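Local coordinates for retropepsin-like aspartic endopeptidase domain-containing protein (Legionella pneumophila subsp. pneumophila str. Philadelphia 1, PDB 2PMA) that is of unknown function but is probably related to retropepsin-like aspartic endopeptidases, at residues A28-L33 with K108-N113; E65-V70 with R91-L96. All blocks are in the same frame, centred on the assembly; numbering follows the deposited sequence. Where two conformers were deposited one is given.

Interaction 1 of 2, residues A28-L33 with K108-N113; sequences AKSASL and KVNLTN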
loop_
_atom_site.group_PDB
_atom_site.type_symbol
_atom_site.label_atom_id
_atom_site.label_comp_id
_atom_site.label_asym_id
_atom_site.label_seq_id
_atom_site.Cartn_x
_atom_site.Cartn_y
_atom_site.Cartn_z
ATOM N N ALA A 28 2.495 11.810 -6.040
ATOM C CA ALA A 28 1.339 11.617 -5.122
ATOM C C ALA A 28 1.788 11.597 -3.657
ATOM O O ALA A 28 2.801 11.000 -3.321
ATOM C CB ALA A 28 0.681 10.301 -5.447
ATOM N N LYS A 29 1.024 12.228 -2.770
ATOM C CA LYS A 29 1.334 12.161 -1.344
ATOM C C LYS A 29 0.962 10.797 -0.747
ATOM O O LYS A 29 1.735 10.236 0.025
ATOM C CB LYS A 29 0.586 13.264 -0.583
ATOM C CG LYS A 29 1.064 13.436 0.843
ATOM C CD LYS A 29 0.250 14.501 1.571
ATOM C CE LYS A 29 0.357 14.278 3.073
ATOM N NZ LYS A 29 1.729 14.660 3.537
ATOM N N SER A 30 -0.219 10.284 -1.107
ATOM C CA SER A 30 -0.797 9.096 -0.472
ATOM C C SER A 30 -0.385 7.806 -1.140
ATOM O O SER A 30 -0.070 7.797 -2.332
ATOM C CB SER A 30 -2.345 9.157 -0.558
ATOM O OG SER A 30 -2.791 10.321 0.067
ATOM N N ALA A 31 -0.451 6.713 -0.387
ATOM C CA ALA A 31 -0.280 5.353 -0.967
ATOM C C ALA A 31 -1.686 4.786 -1.218
ATOM O O ALA A 31 -2.643 5.214 -0.553
ATOM C CB ALA A 31 0.503 4.460 -0.003
ATOM N N SER A 32 -1.824 3.875 -2.181
ATOM C CA SER A 32 -3.143 3.333 -2.514
ATOM C C SER A 32 -2.990 1.874 -2.894
ATOM O O SER A 32 -1.948 1.454 -3.430
ATOM C CB SER A 32 -3.813 4.106 -3.650
ATOM O OG SER A 32 -2.994 4.146 -4.793
ATOM N N LEU A 33 -4.022 1.108 -2.588
ATOM C CA LEU A 33 -4.029 -0.319 -2.824
ATOM C C LEU A 33 -5.418 -0.721 -3.298
ATOM O O LEU A 33 -6.430 -0.375 -2.641
ATOM C CB LEU A 33 -3.761 -1.032 -1.478
ATOM C CG LEU A 33 -3.877 -2.571 -1.433
ATOM C CD1 LEU A 33 -2.803 -3.299 -2.334
ATOM C CD2 LEU A 33 -3.723 -3.083 0.015
ATOM N N LYS A 108 0.064 4.361 6.003
ATOM C CA LYS A 108 -1.320 4.712 5.651
ATOM C C LYS A 108 -1.555 4.481 4.155
ATOM O O LYS A 108 -0.778 4.964 3.269
ATOM C CB LYS A 108 -1.591 6.193 5.961
ATOM C CG LYS A 108 -1.620 6.483 7.461
ATOM C CD LYS A 108 -1.955 7.978 7.715
ATOM C CE LYS A 108 -2.018 8.251 9.228
ATOM N NZ LYS A 108 -2.435 9.679 9.566
ATOM N N VAL A 109 -2.576 3.687 3.859
ATOM C CA VAL A 109 -2.903 3.398 2.472
ATOM C C VAL A 109 -4.391 3.587 2.234
ATOM O O VAL A 109 -5.227 3.136 3.035
ATOM C CB VAL A 109 -2.506 1.976 2.037
ATOM C CG1 VAL A 109 -0.951 1.795 2.063
ATOM C CG2 VAL A 109 -3.203 0.924 2.895
ATOM N N ASN A 110 -4.701 4.233 1.110
ATOM C CA ASN A 110 -6.080 4.368 0.621
ATOM C C ASN A 110 -6.520 3.043 0.002
ATOM O O ASN A 110 -5.733 2.374 -0.693
ATOM C CB ASN A 110 -6.171 5.486 -0.440
ATOM C CG ASN A 110 -5.761 6.882 0.097
ATOM O OD1 ASN A 110 -5.554 7.074 1.287
ATOM N ND2 ASN A 110 -5.671 7.870 -0.811
ATOM N N LEU A 111 -7.773 2.647 0.235
ATOM C CA LEU A 111 -8.273 1.441 -0.403
ATOM C C LEU A 111 -9.091 1.855 -1.589
ATOM O O LEU A 111 -10.123 2.513 -1.410
ATOM C CB LEU A 111 -9.133 0.649 0.592
ATOM C CG LEU A 111 -8.420 0.139 1.833
ATOM C CD1 LEU A 111 -9.348 -0.746 2.696
ATOM C CD2 LEU A 111 -7.134 -0.645 1.471
ATOM N N THR A 112 -8.647 1.510 -2.795
ATOM C CA THR A 112 -9.250 2.136 -3.982
ATOM C C THR A 112 -10.009 1.130 -4.786
ATOM O O THR A 112 -9.682 -0.052 -4.759
ATOM C CB THR A 112 -8.170 2.765 -4.906
ATOM O OG1 THR A 112 -7.159 1.781 -5.150
ATOM C CG2 THR A 112 -7.540 3.976 -4.228
ATOM N N ASN A 113 -10.976 1.643 -5.555
ATOM C CA ASN A 113 -11.976 0.818 -6.223
ATOM C C ASN A 113 -11.580 0.449 -7.652
ATOM O O ASN A 113 -12.162 -0.466 -8.214
ATOM C CB ASN A 113 -13.323 1.587 -6.308
ATOM C CG ASN A 113 -13.923 1.873 -4.940
ATOM O OD1 ASN A 113 -14.630 2.897 -4.721
ATOM N ND2 ASN A 113 -13.651 0.999 -4.025
HETATM O O HOH W 1 -3.883 8.586 2.625
HETATM O O HOH W 2 -1.546 7.407 2.290
#

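Interaction 2 of 2, residues E65-V70 with R91-L96; sequences EYVGKV and RPVVLL. With FMT (formic acid), chain F.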
loop_
_atom_site.group_PDB
_atom_site.type_symbol
_atom_site.label_atom_id
_atom_site.label_comp_id
_atom_site.label_asym_id
_atom_site.label_seq_id
_atom_site.Cartn_x
_atom_site.Cartn_y
_atom_site.Cartn_z
ATOM N N GLU A 65 -6.307 -1.051 10.810
ATOM C CA GLU A 65 -6.888 0.026 11.595
ATOM C C GLU A 65 -7.446 1.073 10.646
ATOM O O GLU A 65 -6.765 1.470 9.719
ATOM C CB GLU A 65 -5.800 0.658 12.466
ATOM C CG GLU A 65 -5.353 -0.253 13.584
ATOM C CD GLU A 65 -4.114 0.309 14.253
ATOM O OE1 GLU A 65 -3.033 -0.265 14.051
ATOM O OE2 GLU A 65 -4.251 1.361 14.906
ATOM N N TYR A 66 -8.666 1.554 10.908
ATOM C CA TYR A 66 -9.362 2.487 10.023
ATOM C C TYR A 66 -9.046 3.871 10.566
ATOM O O TYR A 66 -9.518 4.249 11.676
ATOM C CB TYR A 66 -10.870 2.204 10.091
ATOM C CG TYR A 66 -11.784 2.932 9.097
ATOM C CD1 TYR A 66 -13.181 2.734 9.157
ATOM C CD2 TYR A 66 -11.287 3.796 8.116
ATOM C CE1 TYR A 66 -14.059 3.377 8.233
ATOM C CE2 TYR A 66 -12.162 4.480 7.208
ATOM C CZ TYR A 66 -13.530 4.248 7.279
ATOM O OH TYR A 66 -14.383 4.880 6.381
ATOM N N VAL A 67 -8.234 4.620 9.824
ATOM C CA VAL A 67 -7.690 5.858 10.384
ATOM C C VAL A 67 -8.216 7.141 9.761
ATOM O O VAL A 67 -7.888 8.247 10.235
ATOM C CB VAL A 67 -6.143 5.848 10.475
ATOM C CG1 VAL A 67 -5.665 4.698 11.383
ATOM C CG2 VAL A 67 -5.489 5.728 9.083
ATOM N N GLY A 68 -9.045 7.034 8.734
ATOM C CA GLY A 68 -9.638 8.266 8.167
ATOM C C GLY A 68 -10.187 8.018 6.780
ATOM O O GLY A 68 -10.208 6.903 6.314
ATOM N N LYS A 69 -10.649 9.086 6.139
ATOM C CA LYS A 69 -11.101 9.016 4.756
ATOM C C LYS A 69 -10.412 10.149 4.045
ATOM O O LYS A 69 -10.104 11.195 4.658
ATOM C CB LYS A 69 -12.595 9.230 4.671
ATOM C CG LYS A 69 -13.441 8.053 4.948
ATOM C CD LYS A 69 -14.893 8.480 4.854
ATOM C CE LYS A 69 -15.849 7.363 5.180
ATOM N NZ LYS A 69 -17.264 7.903 5.201
ATOM N N VAL A 70 -10.149 9.981 2.768
ATOM C CA VAL A 70 -9.559 11.073 1.999
ATOM C C VAL A 70 -10.282 11.198 0.687
ATOM O O VAL A 70 -10.771 10.213 0.144
ATOM C CB VAL A 70 -8.057 10.878 1.713
ATOM C CG1 VAL A 70 -7.247 11.032 2.986
ATOM C CG2 VAL A 70 -7.792 9.539 1.050
ATOM N N ARG A 91 -12.344 7.852 -0.115
ATOM C CA ARG A 91 -11.989 6.458 0.133
ATOM C C ARG A 91 -11.396 6.324 1.537
ATOM O O ARG A 91 -10.878 7.336 2.114
ATOM C CB ARG A 91 -10.983 5.965 -0.903
ATOM C CG ARG A 91 -11.576 5.927 -2.387
ATOM C CD ARG A 91 -12.848 5.068 -2.552
ATOM N NE ARG A 91 -12.638 3.729 -1.987
ATOM C CZ ARG A 91 -13.571 3.041 -1.340
ATOM N NH1 ARG A 91 -13.262 1.864 -0.821
ATOM N NH2 ARG A 91 -14.811 3.548 -1.190
ATOM N N PRO A 92 -11.498 5.108 2.107
ATOM C CA PRO A 92 -11.028 4.924 3.458
ATOM C C PRO A 92 -9.508 4.736 3.467
ATOM O O PRO A 92 -8.912 4.188 2.510
ATOM C CB PRO A 92 -11.799 3.664 3.914
ATOM C CG PRO A 92 -11.933 2.810 2.631
ATOM C CD PRO A 92 -12.061 3.870 1.522
ATOM N N VAL A 93 -8.910 5.135 4.585
ATOM C CA VAL A 93 -7.486 4.972 4.790
ATOM C C VAL A 93 -7.262 3.999 5.933
ATOM O O VAL A 93 -7.844 4.161 7.018
ATOM C CB VAL A 93 -6.869 6.289 5.236
ATOM C CG1 VAL A 93 -5.342 6.110 5.405
ATOM C CG2 VAL A 93 -7.214 7.438 4.257
ATOM N N VAL A 94 -6.403 3.009 5.714
ATOM C CA VAL A 94 -6.090 2.001 6.758
ATOM C C VAL A 94 -4.586 1.936 6.957
ATOM O O VAL A 94 -3.825 2.379 6.091
ATOM C CB VAL A 94 -6.589 0.560 6.388
ATOM C CG1 VAL A 94 -8.118 0.580 6.291
ATOM C CG2 VAL A 94 -5.933 0.035 5.071
ATOM N N LEU A 95 -4.157 1.336 8.068
ATOM C CA LEU A 95 -2.741 1.123 8.302
ATOM C C LEU A 95 -2.402 -0.283 7.799
ATOM O O LEU A 95 -3.146 -1.257 8.091
ATOM C CB LEU A 95 -2.461 1.181 9.803
ATOM C CG LEU A 95 -2.663 2.556 10.443
ATOM C CD1 LEU A 95 -2.211 2.496 11.904
ATOM C CD2 LEU A 95 -1.896 3.613 9.660
ATOM N N LEU A 96 -1.274 -0.406 7.103
ATOM C CA LEU A 96 -0.883 -1.663 6.442
ATOM C C LEU A 96 0.604 -1.906 6.687
ATOM O O LEU A 96 1.402 -1.006 6.454
ATOM C CB LEU A 96 -1.123 -1.528 4.930
ATOM C CG LEU A 96 -0.629 -2.544 3.879
ATOM C CD1 LEU A 96 -1.499 -3.793 3.784
ATOM C CD2 LEU A 96 -0.581 -1.879 2.515
HETATM C C FMT F . -2.532 -2.746 11.485
HETATM O O1 FMT F . -1.624 -2.383 12.311
HETATM O O2 FMT F . -3.553 -2.078 11.172
#

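Interaction 1 of 2, residues A28-L33 with K108-N113
A parallel strand pair in the curled mixed sheet brings Ala-31 to Leu-33 beside Val-109 to Thr-112. The backbone carries most of the contact, through three hydrogen bonds. Asn-110 N gives its hydrogen to Ala-31 O (2.8 Å), and Asn-110 O receives that of Leu-33 N (2.8 Å), which comes in almost along the C=O bond at 172°. Leu-33 O then accepts from Thr-112 N (2.9 Å), which lies above the carbonyl plane. At the start of the pair, before the first direct bond, the strands are joined through water: one molecule accepts from Ala-31 N (3.0 Å) and donates to Lys-108 O (2.7 Å).

The two faces differ in character. Ser-32 and Asn-110 lie on the polar one, where Ser-32 CB meets the methyl CG2 of Thr-112 at 3.8 Å. The amide of Asn-110, in the conformer described, has CG opposite the carbonyl carbon (chi1 -61°), which carries it back alongside Ser-30. Asn-110 ND2 packs against Ser-30 CB, while Asn-110 OD1 takes a hydrogen from a second water (2.6 Å) that is only weakly bonded to Ser-30 OG. A short amide suits this position, since it can pack and bind water at once. The other face is apolar: the small Ala-31 fits CB against Val-109 CG1 (3.7 Å), and the branched Leu-33 and Leu-111 reach the same interior, both touching Phe-51 of strand 46-55.

Beyond the pair, Lys-29 forms a salt bridge with Asp-126 of helix 125-130. The segment follows directly on an Asp-Thr-Gly sequence, and a strand leading away from that signature into the sheet is consistent with the retropepsin-like aspartic peptidase fold.

Interaction 2 of 2, residues E65-V70 with R91-L96
Two successive residues, Val-67 and Gly-68, face the single residue Val-93, and the register slips by one: a classic beta bulge in an otherwise regular antiparallel pair. Val-93 bonds to both, its O accepting from Val-67 N (2.9 Å) and its N donating to Gly-68 O (2.8 Å). Val-67 departs from extended geometry, with psi near -4°, and Gly-68 follows with phi 162°. At these angles a CB would jam against the carbonyl oxygen of Val-67, which explains why a residue without a side chain sits here.

Past the bulge the ladder is regular again: Val-70 and Arg-91 form a hydrogen-bonded pair, each N giving to the other's O at 2.8 Å. On the other side of the bulge, Leu-95 N donates to Glu-65 O, lying in the carbonyl plane.

Side chains meet on both faces. Tyr-66 has CG anti to its backbone N (chi1 -172°), which lays the ring beside Pro-92, with CE2 3.4 Å from Pro-92 CB; the edge of the ring at CD2 also comes near Val-93 O. A rigid proline and a flat ring make a compact pair, and Leu-49 of strand 46-55 touches both. Val-93 and Val-70 share the opposite face, their methyls CG2 and CG1 meeting at 3.8 Å with the side chains roughly at right angles. Val-67 spans two neighbours, CG1 meeting Leu-95 CG (3.8 Å) and CG2 the Val-93 side chain, and Leu-95 CD1 runs against the carboxylate end of Glu-65. Glu-65 N donates to O2 of a formic acid molecule (3.0 Å), probably from the crystallisation liquor.

Strands 58-71 and 90-100 are thus neighbours in the curled sheet, joined as a bulged antiparallel ladder, the bulge being a common means of accentuating strand twist.

Strand 90-100 runs antiparallel to strand 103-112, so one sheet carries both contacts: 28-33 flanks strand 103-112 and 65-70 flanks strand 90-100. Val-109 N hydrogen-bonds Val-94 O (2.9 Å), and Arg-91 NE probably bonds Leu-111 O, while Asn-110 packs against Val-70 and Val-93. Interaction 1 lies nearer the centre of the chain and has more of its touching residues buried; interaction 2 lies further out and includes the exposed Val-67 and Lys-69. The chemistry follows: a short parallel ladder supplemented by waters and small polar groups in interaction 1, against a longer, bulged antiparallel ladder with a tyrosine-proline contact and valine methyls in interaction 2.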